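Local coordinates for protein ribonucleoside triphosphate reductase (Lactobacillus leichmannii, PDB 1L1L) that reduces ribonucleoside triphosphates to their 2'-deoxy forms as a monomeric, B12-dependent (class II) ribonucleotide reductase, at residues 24-35 against 551-559; 48-59 against 96-106. All coordinates share one frame; numbering follows the deposited sequence.

Contact 1 (24-35 against 551-559)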
loop_
_atom_site.group_PDB
_atom_site.type_symbol
_atom_site.label_atom_id
_atom_site.label_comp_id
_atom_site.label_asym_id
_atom_site.label_seq_id
_atom_site.Cartn_x
_atom_site.Cartn_y
_atom_site.Cartn_z
ATOM N N GLY A 24 -5.963 18.266 -9.764
ATOM C CA GLY A 24 -5.246 19.146 -8.865
ATOM C C GLY A 24 -4.191 19.787 -9.748
ATOM O O GLY A 24 -4.046 19.384 -10.902
ATOM N N LYS A 25 -3.464 20.778 -9.243
ATOM C CA LYS A 25 -2.432 21.419 -10.051
ATOM C C LYS A 25 -1.404 20.418 -10.585
ATOM O O LYS A 25 -0.804 20.651 -11.633
ATOM C CB LYS A 25 -1.726 22.516 -9.247
ATOM C CG LYS A 25 -2.581 23.763 -9.001
ATOM C CD LYS A 25 -2.918 24.476 -10.298
ATOM C CE LYS A 25 -3.864 25.650 -10.057
ATOM N NZ LYS A 25 -3.224 26.717 -9.233
ATOM N N LEU A 26 -1.218 19.299 -9.885
ATOM C CA LEU A 26 -0.254 18.273 -10.316
ATOM C C LEU A 26 -0.996 17.045 -10.843
ATOM O O LEU A 26 -0.380 16.079 -11.292
ATOM C CB LEU A 26 0.627 17.811 -9.136
ATOM C CG LEU A 26 1.153 18.790 -8.085
ATOM C CD1 LEU A 26 1.933 18.034 -7.009
ATOM C CD2 LEU A 26 2.044 19.801 -8.738
ATOM N N GLY A 27 -2.324 17.097 -10.782
ATOM C CA GLY A 27 -3.149 15.975 -11.201
ATOM C C GLY A 27 -2.956 15.296 -12.543
ATOM O O GLY A 27 -2.609 14.118 -12.606
ATOM N N TRP A 28 -3.200 16.018 -13.631
ATOM C CA TRP A 28 -3.074 15.414 -14.948
ATOM C C TRP A 28 -1.698 14.847 -15.214
ATOM O O TRP A 28 -1.561 13.755 -15.767
ATOM C CB TRP A 28 -3.400 16.423 -16.038
ATOM C CG TRP A 28 -3.420 15.802 -17.366
ATOM C CD1 TRP A 28 -4.431 15.068 -17.913
ATOM C CD2 TRP A 28 -2.365 15.816 -18.328
ATOM N NE1 TRP A 28 -4.069 14.625 -19.158
ATOM C CE2 TRP A 28 -2.805 15.073 -19.440
ATOM C CE3 TRP A 28 -1.085 16.388 -18.358
ATOM C CZ2 TRP A 28 -2.015 14.884 -20.572
ATOM C CZ3 TRP A 28 -0.301 16.200 -19.480
ATOM C CH2 TRP A 28 -0.770 15.452 -20.575
ATOM N N VAL A 29 -0.674 15.602 -14.848
ATOM C CA VAL A 29 0.685 15.146 -15.062
ATOM C C VAL A 29 0.908 13.817 -14.338
ATOM O O VAL A 29 1.450 12.865 -14.911
ATOM C CB VAL A 29 1.690 16.194 -14.543
ATOM C CG1 VAL A 29 3.093 15.663 -14.673
ATOM C CG2 VAL A 29 1.531 17.492 -15.320
ATOM N N THR A 30 0.488 13.764 -13.077
ATOM C CA THR A 30 0.636 12.560 -12.268
ATOM C C THR A 30 -0.075 11.389 -12.925
ATOM O O THR A 30 0.441 10.279 -12.967
ATOM C CB THR A 30 0.065 12.761 -10.848
ATOM O OG1 THR A 30 0.835 13.757 -10.166
ATOM C CG2 THR A 30 0.123 11.451 -10.052
ATOM N N TYR A 31 -1.266 11.641 -13.460
ATOM C CA TYR A 31 -2.003 10.581 -14.118
ATOM C C TYR A 31 -1.248 10.028 -15.328
ATOM O O TYR A 31 -1.112 8.814 -15.484
ATOM C CB TYR A 31 -3.385 11.087 -14.563
ATOM C CG TYR A 31 -3.934 10.287 -15.715
ATOM C CD1 TYR A 31 -4.256 8.932 -15.567
ATOM C CD2 TYR A 31 -4.061 10.859 -16.987
ATOM C CE1 TYR A 31 -4.688 8.165 -16.665
ATOM C CE2 TYR A 31 -4.484 10.100 -18.081
ATOM C CZ TYR A 31 -4.795 8.764 -17.915
ATOM O OH TYR A 31 -5.204 8.029 -19.006
ATOM N N LYS A 32 -0.759 10.925 -16.179
ATOM C CA LYS A 32 -0.047 10.542 -17.390
ATOM C C LYS A 32 1.194 9.693 -17.198
ATOM O O LYS A 32 1.482 8.812 -18.000
ATOM C CB LYS A 32 0.342 11.790 -18.186
ATOM C CG LYS A 32 -0.842 12.500 -18.785
ATOM C CD LYS A 32 -1.573 11.604 -19.789
ATOM C CE LYS A 32 -0.763 11.400 -21.055
ATOM N NZ LYS A 32 -1.547 10.661 -22.073
ATOM N N ARG A 33 1.942 9.966 -16.139
ATOM C CA ARG A 33 3.151 9.206 -15.910
ATOM C C ARG A 33 2.964 8.092 -14.886
ATOM O O ARG A 33 3.937 7.447 -14.508
ATOM C CB ARG A 33 4.266 10.156 -15.465
ATOM C CG ARG A 33 3.979 10.847 -14.148
ATOM C CD ARG A 33 5.040 11.893 -13.816
ATOM N NE ARG A 33 6.396 11.347 -13.900
ATOM C CZ ARG A 33 7.445 11.860 -13.264
ATOM N NH1 ARG A 33 7.295 12.931 -12.492
ATOM N NH2 ARG A 33 8.641 11.302 -13.400
ATOM N N THR A 34 1.726 7.842 -14.459
ATOM C CA THR A 34 1.472 6.810 -13.457
ATOM C C THR A 34 0.387 5.782 -13.761
ATOM O O THR A 34 0.560 4.591 -13.488
ATOM C CB THR A 34 1.092 7.429 -12.098
ATOM O OG1 THR A 34 1.950 8.538 -11.818
ATOM C CG2 THR A 34 1.222 6.383 -10.981
ATOM N N TYR A 35 -0.740 6.232 -14.304
ATOM C CA TYR A 35 -1.841 5.308 -14.574
ATOM C C TYR A 35 -2.252 5.133 -16.030
ATOM O O TYR A 35 -3.066 4.258 -16.336
ATOM C CB TYR A 35 -3.065 5.722 -13.758
ATOM C CG TYR A 35 -2.772 5.889 -12.294
ATOM C CD1 TYR A 35 -2.918 7.131 -11.681
ATOM C CD2 TYR A 35 -2.307 4.816 -11.524
ATOM C CE1 TYR A 35 -2.606 7.312 -10.341
ATOM C CE2 TYR A 35 -1.989 4.986 -10.176
ATOM C CZ TYR A 35 -2.143 6.241 -9.594
ATOM O OH TYR A 35 -1.842 6.443 -8.266
ATOM N N GLY A 551 -1.017 9.127 -1.017
ATOM C CA GLY A 551 -0.416 10.279 -1.655
ATOM C C GLY A 551 -0.653 10.456 -3.142
ATOM O O GLY A 551 -1.243 11.454 -3.565
ATOM N N THR A 552 -0.209 9.490 -3.938
ATOM C CA THR A 552 -0.339 9.584 -5.388
ATOM C C THR A 552 -1.751 9.877 -5.896
ATOM O O THR A 552 -1.949 10.836 -6.638
ATOM C CB THR A 552 0.200 8.315 -6.071
ATOM O OG1 THR A 552 1.549 8.087 -5.647
ATOM C CG2 THR A 552 0.196 8.487 -7.575
ATOM N N VAL A 553 -2.730 9.067 -5.498
ATOM C CA VAL A 553 -4.102 9.292 -5.942
ATOM C C VAL A 553 -4.660 10.625 -5.447
ATOM O O VAL A 553 -5.408 11.292 -6.160
ATOM C CB VAL A 553 -5.031 8.131 -5.500
ATOM C CG1 VAL A 553 -6.462 8.622 -5.335
ATOM C CG2 VAL A 553 -4.984 7.027 -6.544
ATOM N N ALA A 554 -4.305 11.020 -4.230
ATOM C CA ALA A 554 -4.780 12.287 -3.695
ATOM C C ALA A 554 -4.226 13.446 -4.535
ATOM O O ALA A 554 -4.829 14.521 -4.592
ATOM C CB ALA A 554 -4.357 12.439 -2.238
ATOM N N LYS A 555 -3.086 13.227 -5.187
ATOM C CA LYS A 555 -2.489 14.267 -6.027
ATOM C C LYS A 555 -3.306 14.444 -7.306
ATOM O O LYS A 555 -3.364 15.538 -7.859
ATOM C CB LYS A 555 -1.043 13.921 -6.394
ATOM C CG LYS A 555 -0.100 13.942 -5.204
ATOM C CD LYS A 555 1.277 13.442 -5.599
ATOM C CE LYS A 555 2.110 13.123 -4.368
ATOM N NZ LYS A 555 3.361 12.402 -4.742
ATOM N N LEU A 556 -3.930 13.369 -7.768
ATOM C CA LEU A 556 -4.756 13.444 -8.976
ATOM C C LEU A 556 -5.826 14.523 -8.824
ATOM O O LEU A 556 -6.074 15.304 -9.747
ATOM C CB LEU A 556 -5.449 12.108 -9.253
ATOM C CG LEU A 556 -4.613 10.907 -9.698
ATOM C CD1 LEU A 556 -5.549 9.766 -10.100
ATOM C CD2 LEU A 556 -3.749 11.287 -10.879
ATOM N N ALA A 557 -6.441 14.570 -7.647
ATOM C CA ALA A 557 -7.510 15.523 -7.359
ATOM C C ALA A 557 -7.074 16.730 -6.555
ATOM O O ALA A 557 -7.891 17.588 -6.244
ATOM C CB ALA A 557 -8.641 14.807 -6.635
ATOM N N GLY A 558 -5.790 16.796 -6.209
ATOM C CA GLY A 558 -5.289 17.914 -5.428
ATOM C C GLY A 558 -5.884 17.985 -4.029
ATOM O O GLY A 558 -6.010 19.071 -3.456
ATOM N N ALA A 559 -6.246 16.834 -3.472
ATOM C CA ALA A 559 -6.840 16.796 -2.140
ATOM C C ALA A 559 -5.802 16.572 -1.038
ATOM O O ALA A 559 -4.700 16.089 -1.311
ATOM C CB ALA A 559 -7.892 15.691 -2.085
HETATM O O HOH W 1 -2.389 18.097 -7.492
#

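Contact 2 (48-59 against 96-106)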
loop_
_atom_site.group_PDB
_atom_site.type_symbol
_atom_site.label_atom_id
_atom_site.label_comp_id
_atom_site.label_asym_id
_atom_site.label_seq_id
_atom_site.Cartn_x
_atom_site.Cartn_y
_atom_site.Cartn_z
ATOM N N TRP A 48 -7.420 10.184 -20.019
ATOM C CA TRP A 48 -8.185 9.949 -18.796
ATOM C C TRP A 48 -9.490 9.178 -19.033
ATOM O O TRP A 48 -9.714 8.106 -18.462
ATOM C CB TRP A 48 -8.478 11.287 -18.113
ATOM C CG TRP A 48 -9.204 11.193 -16.799
ATOM C CD1 TRP A 48 -10.216 12.007 -16.373
ATOM C CD2 TRP A 48 -8.949 10.279 -15.724
ATOM N NE1 TRP A 48 -10.606 11.659 -15.108
ATOM C CE2 TRP A 48 -9.847 10.604 -14.681
ATOM C CE3 TRP A 48 -8.046 9.224 -15.536
ATOM C CZ2 TRP A 48 -9.871 9.911 -13.466
ATOM C CZ3 TRP A 48 -8.068 8.534 -14.326
ATOM C CH2 TRP A 48 -8.976 8.881 -13.307
ATOM N N ASP A 49 -10.346 9.721 -19.891
ATOM C CA ASP A 49 -11.624 9.075 -20.176
ATOM C C ASP A 49 -11.464 7.586 -20.497
ATOM O O ASP A 49 -12.282 6.772 -20.071
ATOM C CB ASP A 49 -12.322 9.799 -21.339
ATOM C CG ASP A 49 -11.664 9.521 -22.665
ATOM O OD1 ASP A 49 -11.957 8.462 -23.254
ATOM O OD2 ASP A 49 -10.842 10.349 -23.113
ATOM N N GLU A 50 -10.406 7.228 -21.226
ATOM C CA GLU A 50 -10.167 5.833 -21.604
ATOM C C GLU A 50 -9.762 4.957 -20.430
ATOM O O GLU A 50 -10.163 3.795 -20.335
ATOM C CB GLU A 50 -9.075 5.735 -22.660
ATOM C CG GLU A 50 -9.348 6.481 -23.950
ATOM C CD GLU A 50 -8.155 6.423 -24.874
ATOM O OE1 GLU A 50 -7.095 6.963 -24.492
ATOM O OE2 GLU A 50 -8.268 5.828 -25.969
ATOM N N THR A 51 -8.924 5.500 -19.554
ATOM C CA THR A 51 -8.501 4.731 -18.397
ATOM C C THR A 51 -9.706 4.415 -17.528
ATOM O O THR A 51 -9.926 3.268 -17.160
ATOM C CB THR A 51 -7.465 5.509 -17.553
ATOM O OG1 THR A 51 -6.279 5.712 -18.330
ATOM C CG2 THR A 51 -7.126 4.741 -16.291
ATOM N N VAL A 52 -10.488 5.436 -17.201
ATOM C CA VAL A 52 -11.656 5.237 -16.351
ATOM C C VAL A 52 -12.618 4.222 -16.956
ATOM O O VAL A 52 -13.252 3.457 -16.227
ATOM C CB VAL A 52 -12.407 6.563 -16.113
ATOM C CG1 VAL A 52 -13.681 6.310 -15.308
ATOM C CG2 VAL A 52 -11.507 7.545 -15.380
ATOM N N LYS A 53 -12.719 4.209 -18.285
ATOM C CA LYS A 53 -13.621 3.280 -18.961
ATOM C C LYS A 53 -13.254 1.829 -18.678
ATOM O O LYS A 53 -14.111 1.024 -18.301
ATOM C CB LYS A 53 -13.623 3.539 -20.476
ATOM C CG LYS A 53 -14.337 2.474 -21.318
ATOM C CD LYS A 53 -14.517 2.944 -22.757
ATOM C CE LYS A 53 -14.736 1.789 -23.740
ATOM N NZ LYS A 53 -15.916 0.933 -23.421
ATOM N N ARG A 54 -11.981 1.486 -18.847
ATOM C CA ARG A 54 -11.569 0.114 -18.597
ATOM C C ARG A 54 -11.574 -0.221 -17.106
ATOM O O ARG A 54 -11.780 -1.370 -16.730
ATOM C CB ARG A 54 -10.191 -0.159 -19.197
ATOM C CG ARG A 54 -9.053 0.603 -18.570
ATOM C CD ARG A 54 -7.727 -0.060 -18.930
ATOM N NE ARG A 54 -6.592 0.787 -18.575
ATOM C CZ ARG A 54 -6.189 1.020 -17.333
ATOM N NH1 ARG A 54 -6.820 0.463 -16.302
ATOM N NH2 ARG A 54 -5.154 1.822 -17.127
ATOM N N VAL A 55 -11.358 0.773 -16.249
ATOM C CA VAL A 55 -11.372 0.507 -14.818
ATOM C C VAL A 55 -12.780 0.158 -14.349
ATOM O O VAL A 55 -12.987 -0.812 -13.608
ATOM C CB VAL A 55 -10.885 1.716 -14.007
ATOM C CG1 VAL A 55 -11.060 1.445 -12.518
ATOM C CG2 VAL A 55 -9.426 1.991 -14.326
ATOM N N VAL A 56 -13.739 0.968 -14.788
ATOM C CA VAL A 56 -15.145 0.780 -14.445
ATOM C C VAL A 56 -15.685 -0.528 -15.007
ATOM O O VAL A 56 -16.345 -1.288 -14.298
ATOM C CB VAL A 56 -16.002 1.943 -14.985
ATOM C CG1 VAL A 56 -17.496 1.635 -14.801
ATOM C CG2 VAL A 56 -15.645 3.216 -14.256
ATOM N N GLU A 57 -15.417 -0.778 -16.284
ATOM C CA GLU A 57 -15.877 -2.000 -16.938
ATOM C C GLU A 57 -15.243 -3.217 -16.295
ATOM O O GLU A 57 -15.883 -4.257 -16.126
ATOM C CB GLU A 57 -15.542 -1.971 -18.433
ATOM C CG GLU A 57 -16.640 -1.357 -19.291
ATOM C CD GLU A 57 -16.230 -1.133 -20.737
ATOM O OE1 GLU A 57 -15.548 -1.999 -21.327
ATOM O OE2 GLU A 57 -16.617 -0.082 -21.291
ATOM N N GLY A 58 -13.970 -3.084 -15.940
ATOM C CA GLY A 58 -13.280 -4.190 -15.315
ATOM C C GLY A 58 -13.892 -4.577 -13.984
ATOM O O GLY A 58 -13.946 -5.759 -13.653
ATOM N N ASN A 59 -14.358 -3.596 -13.217
ATOM C CA ASN A 59 -14.939 -3.880 -11.907
ATOM C C ASN A 59 -16.373 -4.401 -11.974
ATOM O O ASN A 59 -16.722 -5.371 -11.298
ATOM C CB ASN A 59 -14.900 -2.621 -11.027
ATOM C CG ASN A 59 -15.463 -2.855 -9.630
ATOM O OD1 ASN A 59 -16.645 -2.616 -9.370
ATOM N ND2 ASN A 59 -14.614 -3.323 -8.720
ATOM N N PRO A 96 -10.769 4.378 -7.222
ATOM C CA PRO A 96 -10.322 3.137 -6.591
ATOM C C PRO A 96 -8.837 3.328 -6.286
ATOM O O PRO A 96 -8.305 4.429 -6.468
ATOM C CB PRO A 96 -10.567 2.090 -7.667
ATOM C CG PRO A 96 -10.368 2.854 -8.925
ATOM C CD PRO A 96 -11.056 4.169 -8.650
ATOM N N SER A 97 -8.169 2.274 -5.836
ATOM C CA SER A 97 -6.747 2.372 -5.514
ATOM C C SER A 97 -5.895 2.602 -6.758
ATOM O O SER A 97 -6.316 2.316 -7.882
ATOM C CB SER A 97 -6.282 1.090 -4.819
ATOM O OG SER A 97 -6.283 -0.001 -5.722
ATOM N N GLY A 98 -4.681 3.110 -6.553
ATOM C CA GLY A 98 -3.791 3.333 -7.677
ATOM C C GLY A 98 -3.595 2.051 -8.477
ATOM O O GLY A 98 -3.505 2.090 -9.706
ATOM N N ARG A 99 -3.520 0.914 -7.786
ATOM C CA ARG A 99 -3.342 -0.367 -8.469
ATOM C C ARG A 99 -4.503 -0.627 -9.411
ATOM O O ARG A 99 -4.299 -1.062 -10.545
ATOM C CB ARG A 99 -3.237 -1.522 -7.457
ATOM C CG ARG A 99 -3.493 -2.926 -8.044
ATOM C CD ARG A 99 -2.577 -3.261 -9.218
ATOM N NE ARG A 99 -1.172 -3.395 -8.835
ATOM C CZ ARG A 99 -0.651 -4.469 -8.248
ATOM N NH1 ARG A 99 -1.416 -5.521 -7.974
ATOM N NH2 ARG A 99 0.638 -4.487 -7.928
ATOM N N ASN A 100 -5.716 -0.368 -8.933
ATOM C CA ASN A 100 -6.908 -0.562 -9.751
ATOM C C ASN A 100 -6.845 0.347 -10.987
ATOM O O ASN A 100 -7.137 -0.094 -12.100
ATOM C CB ASN A 100 -8.171 -0.251 -8.936
ATOM C CG ASN A 100 -8.592 -1.403 -8.027
ATOM O OD1 ASN A 100 -9.545 -2.130 -8.325
ATOM N ND2 ASN A 100 -7.883 -1.574 -6.916
ATOM N N LEU A 101 -6.461 1.610 -10.805
ATOM C CA LEU A 101 -6.389 2.517 -11.948
ATOM C C LEU A 101 -5.409 2.019 -12.993
ATOM O O LEU A 101 -5.593 2.234 -14.198
ATOM C CB LEU A 101 -5.997 3.941 -11.525
ATOM C CG LEU A 101 -6.962 4.739 -10.649
ATOM C CD1 LEU A 101 -6.380 6.100 -10.330
ATOM C CD2 LEU A 101 -8.311 4.895 -11.381
ATOM N N TRP A 102 -4.371 1.329 -12.541
ATOM C CA TRP A 102 -3.360 0.829 -13.455
ATOM C C TRP A 102 -3.650 -0.520 -14.098
ATOM O O TRP A 102 -3.237 -0.755 -15.231
ATOM C CB TRP A 102 -1.999 0.764 -12.727
ATOM C CG TRP A 102 -0.886 0.161 -13.543
ATOM C CD1 TRP A 102 -0.325 -1.078 -13.380
ATOM C CD2 TRP A 102 -0.200 0.769 -14.645
ATOM N NE1 TRP A 102 0.669 -1.275 -14.312
ATOM C CE2 TRP A 102 0.765 -0.158 -15.102
ATOM C CE3 TRP A 102 -0.310 2.009 -15.295
ATOM C CZ2 TRP A 102 1.618 0.115 -16.180
ATOM C CZ3 TRP A 102 0.542 2.280 -16.372
ATOM C CH2 TRP A 102 1.492 1.335 -16.800
ATOM N N ILE A 103 -4.373 -1.396 -13.403
ATOM C CA ILE A 103 -4.605 -2.737 -13.933
ATOM C C ILE A 103 -6.060 -3.200 -14.109
ATOM O O ILE A 103 -6.311 -4.227 -14.733
ATOM C CB ILE A 103 -3.853 -3.779 -13.052
ATOM C CG1 ILE A 103 -3.307 -4.908 -13.924
ATOM C CG2 ILE A 103 -4.774 -4.327 -11.969
ATOM C CD1 ILE A 103 -2.119 -4.497 -14.762
ATOM N N SER A 104 -7.009 -2.455 -13.561
ATOM C CA SER A 104 -8.416 -2.827 -13.664
ATOM C C SER A 104 -8.866 -2.827 -15.128
ATOM O O SER A 104 -8.701 -1.829 -15.835
ATOM C CB SER A 104 -9.268 -1.847 -12.845
ATOM O OG SER A 104 -10.620 -2.257 -12.764
ATOM N N GLY A 105 -9.412 -3.957 -15.577
ATOM C CA GLY A 105 -9.903 -4.069 -16.941
ATOM C C GLY A 105 -8.855 -4.382 -17.993
ATOM O O GLY A 105 -9.131 -4.281 -19.188
ATOM N N THR A 106 -7.657 -4.766 -17.558
ATOM C CA THR A 106 -6.575 -5.081 -18.487
ATOM C C THR A 106 -6.449 -6.579 -18.727
ATOM O O THR A 106 -7.004 -7.388 -17.988
ATOM C CB THR A 106 -5.216 -4.578 -17.965
ATOM O OG1 THR A 106 -4.913 -5.231 -16.728
ATOM C CG2 THR A 106 -5.251 -3.085 -17.747
HETATM O O HOH W 2 -12.075 -4.006 -9.631
#

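Contact 1 (24-35 against 551-559)
Leu556 and Tyr35 cross at an angle, and Leu556 CD1 comes to 3.8 Å from Tyr35 CE1. The leucine starts out pointing away from 24-35, but with CG anti to its carbonyl carbon and beside the backbone N (chi1 -69°), the end of the chain comes back to that segment. While CD1 meets the tyrosine, CD2 fits against the helix 27-32 backbone, 3.7 Å from Tyr31 CB and close to Gly27 O. A branched aliphatic chain suits a place that has to fill two directions at once. Thr552 offers its methyl to 24-35: CG2 packs 3.9 Å from Thr30 CG2, meets Thr34 CG2 tip to tip, and lies a tight 3.0 Å from Tyr35 OH. With OG1 bonded back to Leu26 O, Thr30 presents CG2 to the interface.

Helices 27-32 and 551-557 cross with their N-to-C directions 134° apart and their axes 7.8 Å from each other, joining the N-terminal part of the chain to a helix more than 500 residues later. At the glycine end the backbones meet directly. Gly24 N donates to Leu556 O (3.0 Å, N-H...O angle 155°) from well above the carbonyl plane, and Gly27 CA lies 3.3 Å from that same oxygen. Gly558, whose positive phi suits glycine, is the C-prime residue of the Schellman motif closing helix 551-557; with no side chain on either partner, its N approaches Gly24 CA to 3.6 Å. One water links Leu26 N to Lys555 O, and Leu26 turns its side chain to strands 570-578 and 603-611.

Contact 2 (48-59 against 96-106)
Arg54 drives its guanidinium end-on at Leu101 O, with NH1 and NH2 each 3.0 Å from that one oxygen. The two bonds differ: NH2 lies in the carbonyl plane, whereas NH1 stands 50° out of it and also donates to Ser104 O at 3.0 Å. Both acceptors lie near the guanidinium plane, and three bonds hold the group's rotation. CG sits in the crowded position between backbone N and carbonyl carbon (chi1 66°), from which the extended chain reaches across to them. The methyls of Thr51, toward the rim, and Thr106 lie over opposite faces, so the guanidinium is sandwiched between two threonine CG2 atoms. The positive charge thus meets carbonyls at the C-terminal end of helix 98-103, where the helix dipole would probably favour it.

The residue after Arg54, Val55, accepts through its O from Ser104 OG (2.9 Å), on a lone pair, although that oxygen already accepts from Asn59 N. Val55 splits its methyls: CG1 meets Pro96 CG at 3.9 Å, and CG2 faces Leu101 CD2. Beside them Gly105 CA lies 3.3 Å from Arg54 O and 3.8 Å from Gly58 CA, an approach suited to two residues without side chains.

The second shell sets these groups in place. Glu46 forms a salt bridge with Arg54 NE and a hydrogen bond with Thr51 OG1. Ser97 is the N-cap of helix 98-103, accepting from Asn100 N, while Thr106 OG1 bonds to Ile103 O at 2.6 Å and caps the following helix. Tyr446 of helix 436-450 packs on Val55, Pro96 and Ser104.

This near-perpendicular helix crossing (102°) and the type II turn from Ile103 to Thr106, Gly105 at its third position, belong to the N-terminal ribonucleotide reductase alpha domain.

Overall arrangement
Contacts 1 and 2 have centres 15 Å apart and touch directly. Tyr31 OH and Thr51 OG1, 2.6 Å apart, probably share a hydrogen bond, while Tyr35 CE2 packs 3.3 Å from Gly98 O and Thr34 O lies at the same distance from Trp102 CE3. Glu46 also takes a hydrogen bond from Lys32 NZ through its backbone oxygen, and so ties segment 24-35 of contact 1 to contact 2. Each centre lies about 17 Å from that of the chain. Soon after contact 2 the chain enters strand 119-123, whose Cys119 is disulfide-bonded to Cys419; this is probably the redox-active pair of the reductase's alpha-beta barrel.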